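PDB 2PCQ: putative dihydrodipicolinate synthase from Thermus thermophilus, which belongs to the dihydrodipicolinate synthetase family and folds as a TIM barrel, a closed parallel sheet surrounded by helices. Local coordinates for residues N198-A206 / G275-L283. Sequence-based numbering, arbitrary orientation.
Sequences NLAPRAYRA and GLKEEGWVL. With GOL (glycerol), chain C.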
ATOM      1  N   ASN A 198      10.187 -14.819  24.788  1.00 15.05           N
ATOM      2  CA  ASN A 198      10.242 -14.203  26.114  1.00 15.60           C
ATOM      3  C   ASN A 198       9.291 -15.001  27.011  1.00 17.04           C
ATOM      4  O   ASN A 198       9.430 -15.008  28.235  1.00 15.86           O
ATOM      5  CB  ASN A 198       9.723 -12.758  26.098  1.00 14.19           C
ATOM      6  CG  ASN A 198      10.712 -11.770  25.514  1.00 18.24           C
ATOM      7  OD1 ASN A 198      10.543 -11.296  24.391  1.00 20.75           O
ATOM      8  ND2 ASN A 198      11.741 -11.446  26.279  1.00 10.02           N
ATOM      9  N   LEU A 199       8.318 -15.659  26.389  1.00 14.21           N
ATOM     10  CA  LEU A 199       7.308 -16.417  27.122  1.00 16.08           C
ATOM     11  C   LEU A 199       7.498 -17.928  27.113  1.00 14.45           C
ATOM     12  O   LEU A 199       7.343 -18.579  28.148  1.00 18.42           O
ATOM     13  CB  LEU A 199       5.919 -16.077  26.570  1.00 11.15           C
ATOM     14  CG  LEU A 199       5.567 -14.584  26.479  1.00 16.10           C
ATOM     15  CD1 LEU A 199       4.201 -14.419  25.831  1.00 12.31           C
ATOM     16  CD2 LEU A 199       5.582 -13.956  27.863  1.00 15.98           C
ATOM     17  N   ALA A 200       7.817 -18.489  25.952  1.00 13.78           N
ATOM     18  CA  ALA A 200       8.017 -19.932  25.840  1.00 13.37           C
ATOM     19  C   ALA A 200       9.342 -20.245  25.151  1.00 13.54           C
ATOM     20  O   ALA A 200       9.373 -20.928  24.129  1.00 14.44           O
ATOM     21  CB  ALA A 200       6.860 -20.558  25.063  1.00 10.99           C
ATOM     22  N   PRO A 201      10.460 -19.754  25.710  1.00 13.73           N
ATOM     23  CA  PRO A 201      11.785 -19.993  25.125  1.00 15.18           C
ATOM     24  C   PRO A 201      12.139 -21.461  24.885  1.00 17.87           C
ATOM     25  O   PRO A 201      12.758 -21.796  23.874  1.00 18.18           O
ATOM     26  CB  PRO A 201      12.734 -19.312  26.112  1.00 14.90           C
ATOM     27  CG  PRO A 201      11.975 -19.367  27.420  1.00 15.95           C
ATOM     28  CD  PRO A 201      10.571 -19.027  26.987  1.00 12.72           C
ATOM     29  N   ARG A 202      11.750 -22.337  25.808  1.00 18.58           N
ATOM     30  CA  ARG A 202      12.046 -23.758  25.656  1.00 17.76           C
ATOM     31  C   ARG A 202      11.254 -24.393  24.515  1.00 14.67           C
ATOM     32  O   ARG A 202      11.728 -25.323  23.872  1.00 16.00           O
ATOM     33  CB  ARG A 202      11.783 -24.510  26.974  1.00 16.76           C
ATOM     34  CG  ARG A 202      12.837 -24.236  28.057  1.00 16.43           C
ATOM     35  CD  ARG A 202      12.551 -24.965  29.379  1.00 18.92           C
ATOM     36  NE  ARG A 202      11.269 -24.562  29.951  1.00 18.76           N
ATOM     37  CZ  ARG A 202      10.131 -25.229  29.790  1.00 22.58           C
ATOM     38  NH1 ARG A 202      10.105 -26.350  29.079  1.00 17.99           N
ATOM     39  NH2 ARG A 202       9.009 -24.758  30.317  1.00 20.80           N
ATOM     40  N   ALA A 203      10.057 -23.879  24.246  1.00 14.91           N
ATOM     41  CA  ALA A 203       9.234 -24.434  23.177  1.00 12.34           C
ATOM     42  C   ALA A 203       9.833 -24.155  21.801  1.00 14.78           C
ATOM     43  O   ALA A 203       9.925 -25.052  20.962  1.00 15.93           O
ATOM     44  CB  ALA A 203       7.823 -23.874  23.257  1.00 14.82           C
ATOM     45  N   TYR A 204      10.242 -22.912  21.566  1.00 13.28           N
ATOM     46  CA  TYR A 204      10.831 -22.562  20.279  1.00 13.03           C
ATOM     47  C   TYR A 204      12.163 -23.277  20.090  1.00 15.51           C
ATOM     48  O   TYR A 204      12.539 -23.615  18.971  1.00 15.11           O
ATOM     49  CB  TYR A 204      10.975 -21.040  20.170  1.00 12.54           C
ATOM     50  CG  TYR A 204       9.635 -20.377  19.921  1.00 14.27           C
ATOM     51  CD1 TYR A 204       9.034 -20.433  18.660  1.00 12.50           C
ATOM     52  CD2 TYR A 204       8.923 -19.782  20.963  1.00 14.96           C
ATOM     53  CE1 TYR A 204       7.756 -19.918  18.445  1.00 11.54           C
ATOM     54  CE2 TYR A 204       7.641 -19.267  20.759  1.00 13.06           C
ATOM     55  CZ  TYR A 204       7.066 -19.341  19.498  1.00  9.96           C
ATOM     56  OH  TYR A 204       5.800 -18.848  19.294  1.00 14.02           O
ATOM     57  N   ARG A 205      12.865 -23.524  21.190  1.00 14.73           N
ATOM     58  CA  ARG A 205      14.139 -24.241  21.143  1.00 13.24           C
ATOM     59  C   ARG A 205      13.862 -25.686  20.708  1.00 15.34           C
ATOM     60  O   ARG A 205      14.577 -26.255  19.879  1.00 16.02           O
ATOM     61  CB  ARG A 205      14.786 -24.247  22.532  1.00 17.00           C
ATOM     62  CG  ARG A 205      16.020 -25.129  22.647  1.00 19.25           C
ATOM     63  CD  ARG A 205      17.226 -24.435  22.040  1.00 33.35           C
ATOM     64  NE  ARG A 205      17.758 -25.134  20.883  1.00 28.04           N
ATOM     65  CZ  ARG A 205      18.792 -24.704  20.167  1.00 27.02           C
ATOM     66  NH1 ARG A 205      19.404 -23.572  20.490  1.00 23.87           N
ATOM     67  NH2 ARG A 205      19.218 -25.414  19.131  1.00 29.20           N
ATOM     68  N   ALA A 206      12.811 -26.268  21.276  1.00 13.08           N
ATOM     69  CA  ALA A 206      12.424 -27.638  20.961  1.00 15.53           C
ATOM     70  C   ALA A 206      12.024 -27.764  19.492  1.00 15.73           C
ATOM     71  O   ALA A 206      12.344 -28.754  18.832  1.00 13.44           O
ATOM     72  CB  ALA A 206      11.266 -28.069  21.862  1.00 13.74           C
ATOM     73  N   GLY A 275      -2.819 -22.009  28.757  1.00 22.79           N
ATOM     74  CA  GLY A 275      -2.851 -23.346  28.191  1.00 21.14           C
ATOM     75  C   GLY A 275      -1.451 -23.894  27.992  1.00 22.98           C
ATOM     76  O   GLY A 275      -1.161 -25.037  28.351  1.00 21.42           O
ATOM     77  N   LEU A 276      -0.574 -23.079  27.413  1.00 21.83           N
ATOM     78  CA  LEU A 276       0.803 -23.496  27.186  1.00 21.16           C
ATOM     79  C   LEU A 276       1.514 -23.677  28.518  1.00 18.83           C
ATOM     80  O   LEU A 276       2.360 -24.559  28.665  1.00 18.75           O
ATOM     81  CB  LEU A 276       1.549 -22.458  26.341  1.00 21.84           C
ATOM     82  CG  LEU A 276       1.204 -22.432  24.850  1.00 24.81           C
ATOM     83  CD1 LEU A 276       1.916 -21.273  24.166  1.00 25.51           C
ATOM     84  CD2 LEU A 276       1.612 -23.754  24.218  1.00 23.50           C
ATOM     85  N   LYS A 277       1.169 -22.846  29.493  1.00 18.22           N
ATOM     86  CA  LYS A 277       1.801 -22.947  30.800  1.00 21.67           C
ATOM     87  C   LYS A 277       1.435 -24.270  31.467  1.00 24.04           C
ATOM     88  O   LYS A 277       2.277 -24.914  32.088  1.00 22.44           O
ATOM     89  CB  LYS A 277       1.379 -21.784  31.698  1.00 25.29           C
ATOM     90  CG  LYS A 277       2.085 -21.782  33.045  1.00 29.43           C
ATOM     91  CD  LYS A 277       1.611 -20.638  33.919  1.00 31.98           C
ATOM     92  CE  LYS A 277       2.296 -20.670  35.270  1.00 35.16           C
ATOM     93  NZ  LYS A 277       1.769 -19.617  36.174  1.00 44.45           N
ATOM     94  N   GLU A 278       0.173 -24.667  31.331  1.00 24.11           N
ATOM     95  CA  GLU A 278      -0.309 -25.913  31.914  1.00 26.85           C
ATOM     96  C   GLU A 278       0.381 -27.104  31.250  1.00 28.31           C
ATOM     97  O   GLU A 278       0.589 -28.138  31.883  1.00 26.04           O
ATOM     98  CB  GLU A 278      -1.826 -26.015  31.744  1.00 32.03           C
ATOM     99  CG  GLU A 278      -2.454 -27.241  32.385  1.00 46.68           C
ATOM    100  CD  GLU A 278      -2.186 -27.325  33.877  1.00 58.23           C
ATOM    101  OE1 GLU A 278      -2.444 -26.330  34.588  1.00 63.43           O
ATOM    102  OE2 GLU A 278      -1.719 -28.389  34.342  1.00 63.62           O
ATOM    103  N   GLU A 279       0.734 -26.952  29.974  1.00 23.97           N
ATOM    104  CA  GLU A 279       1.422 -28.011  29.238  1.00 24.88           C
ATOM    105  C   GLU A 279       2.898 -28.061  29.611  1.00 22.95           C
ATOM    106  O   GLU A 279       3.603 -28.992  29.229  1.00 26.72           O
ATOM    107  CB  GLU A 279       1.321 -27.794  27.726  1.00 26.50           C
ATOM    108  CG  GLU A 279      -0.052 -27.982  27.134  1.00 34.00           C
ATOM    109  CD  GLU A 279      -0.009 -27.972  25.620  1.00 40.84           C
ATOM    110  OE1 GLU A 279       0.670 -28.845  25.042  1.00 48.85           O
ATOM    111  OE2 GLU A 279      -0.644 -27.094  25.006  1.00 45.58           O
ATOM    112  N   GLY A 280       3.361 -27.045  30.335  1.00 20.42           N
ATOM    113  CA  GLY A 280       4.754 -26.999  30.754  1.00 21.46           C
ATOM    114  C   GLY A 280       5.713 -26.344  29.774  1.00 20.04           C
ATOM    115  O   GLY A 280       6.925 -26.535  29.874  1.00 19.71           O
ATOM    116  N   TRP A 281       5.181 -25.557  28.841  1.00 20.56           N
ATOM    117  CA  TRP A 281       6.003 -24.887  27.832  1.00 19.24           C
ATOM    118  C   TRP A 281       6.400 -23.443  28.149  1.00 18.13           C
ATOM    119  O   TRP A 281       7.192 -22.845  27.418  1.00 19.86           O
ATOM    120  CB  TRP A 281       5.285 -24.911  26.478  1.00 15.47           C
ATOM    121  CG  TRP A 281       5.473 -26.176  25.690  1.00 17.10           C
ATOM    122  CD1 TRP A 281       4.495 -26.912  25.084  1.00 15.81           C
ATOM    123  CD2 TRP A 281       6.716 -26.815  25.367  1.00 15.43           C
ATOM    124  NE1 TRP A 281       5.052 -27.969  24.401  1.00 17.18           N
ATOM    125  CE2 TRP A 281       6.412 -27.938  24.563  1.00 17.75           C
ATOM    126  CE3 TRP A 281       8.056 -26.558  25.685  1.00 13.48           C
ATOM    127  CZ2 TRP A 281       7.401 -28.792  24.061  1.00 20.28           C
ATOM    128  CZ3 TRP A 281       9.040 -27.409  25.187  1.00 17.46           C
ATOM    129  CH2 TRP A 281       8.704 -28.516  24.388  1.00 17.37           C
ATOM    130  N   VAL A 282       5.865 -22.881  29.229  1.00 17.55           N
ATOM    131  CA  VAL A 282       6.171 -21.494  29.580  1.00 17.42           C
ATOM    132  C   VAL A 282       7.370 -21.308  30.504  1.00 23.90           C
ATOM    133  O   VAL A 282       7.534 -22.030  31.487  1.00 24.80           O
ATOM    134  CB  VAL A 282       4.941 -20.806  30.206  1.00 20.24           C
ATOM    135  CG1 VAL A 282       5.300 -19.392  30.661  1.00 21.86           C
ATOM    136  CG2 VAL A 282       3.812 -20.755  29.180  1.00 16.59           C
ATOM    137  N   LEU A 283       8.201 -20.324  30.169  1.00 18.28           N
ATOM    138  CA  LEU A 283       9.403 -20.004  30.931  1.00 22.12           C
ATOM    139  C   LEU A 283      10.163 -21.243  31.399  1.00 25.75           C
ATOM    140  O   LEU A 283      10.442 -21.355  32.614  1.00 21.97           O
ATOM    141  CB  LEU A 283       9.040 -19.124  32.132  1.00 22.07           C
ATOM    142  CG  LEU A 283       8.581 -17.708  31.775  1.00 20.89           C
ATOM    143  CD1 LEU A 283       8.187 -16.955  33.037  1.00 23.76           C
ATOM    144  CD2 LEU A 283       9.709 -16.986  31.053  1.00 17.28           C
TER
HETATM  145  C1  GOL C 285       5.477 -30.358  26.944  1.00 37.60           C
HETATM  146  O1  GOL C 285       4.614 -31.455  26.983  1.00 41.42           O
HETATM  147  C2  GOL C 285       6.585 -30.500  27.972  1.00 36.69           C
HETATM  148  O2  GOL C 285       7.305 -31.685  27.741  1.00 32.94           O
HETATM  149  C3  GOL C 285       7.474 -29.268  27.860  1.00 33.86           C
HETATM  150  O3  GOL C 285       8.519 -29.279  28.802  1.00 30.88           O
HETATM  151  O   HOH W   1       9.780 -22.044  27.944  1.00 16.45           O
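Arg202, in the first turn of helix 201-212, reaches over to the C-terminal tail and illustrates how one guanidinium can serve two main-chain carbonyls. Its NH2 donates to Gly280 O at 2.8 Å, nearly straight (164°); the oxygen lies in the guanidinium plane, whereas the nitrogen sits above the carbonyl plane. Weaker bonds run from NH2 to Val282 O and from NH1 to Gly280 O. The bend at chi3 (-60°) turns the group along the tail. A glycerol, probably carried over from crystallisation, accepts a weak bond from NH1 at its O3.

Main-chain and water bonds continue the join. Leu283 N donates to Leu199 O at 2.8 Å, and beside this bond the Leu283 CD2 methyl lies against the Asn198 carbonyl, 3.5 Å from Asn198 O. A water accepts from Arg202 N and donates to Trp281 O; it sits over one face of the guanidinium, near its rim. Gly280, with positive phi, leaves helical geometry in a Schellman motif after helix 266-278.

Apolar contact centres on the Trp281 indole. Ala203 CB lies over one face, 3.6 Å from Trp281 CE3, and glycerol C3 covers the opposite face; Ala206 CB meets Trp281 CH2 obliquely at 3.6 Å.

The tail thus lies across the start of helix 201-212, which follows barrel strand 191-193. Leu222 of helix 216-247 also touches Ala206, while Leu28 of helix 18-28 meets Leu283.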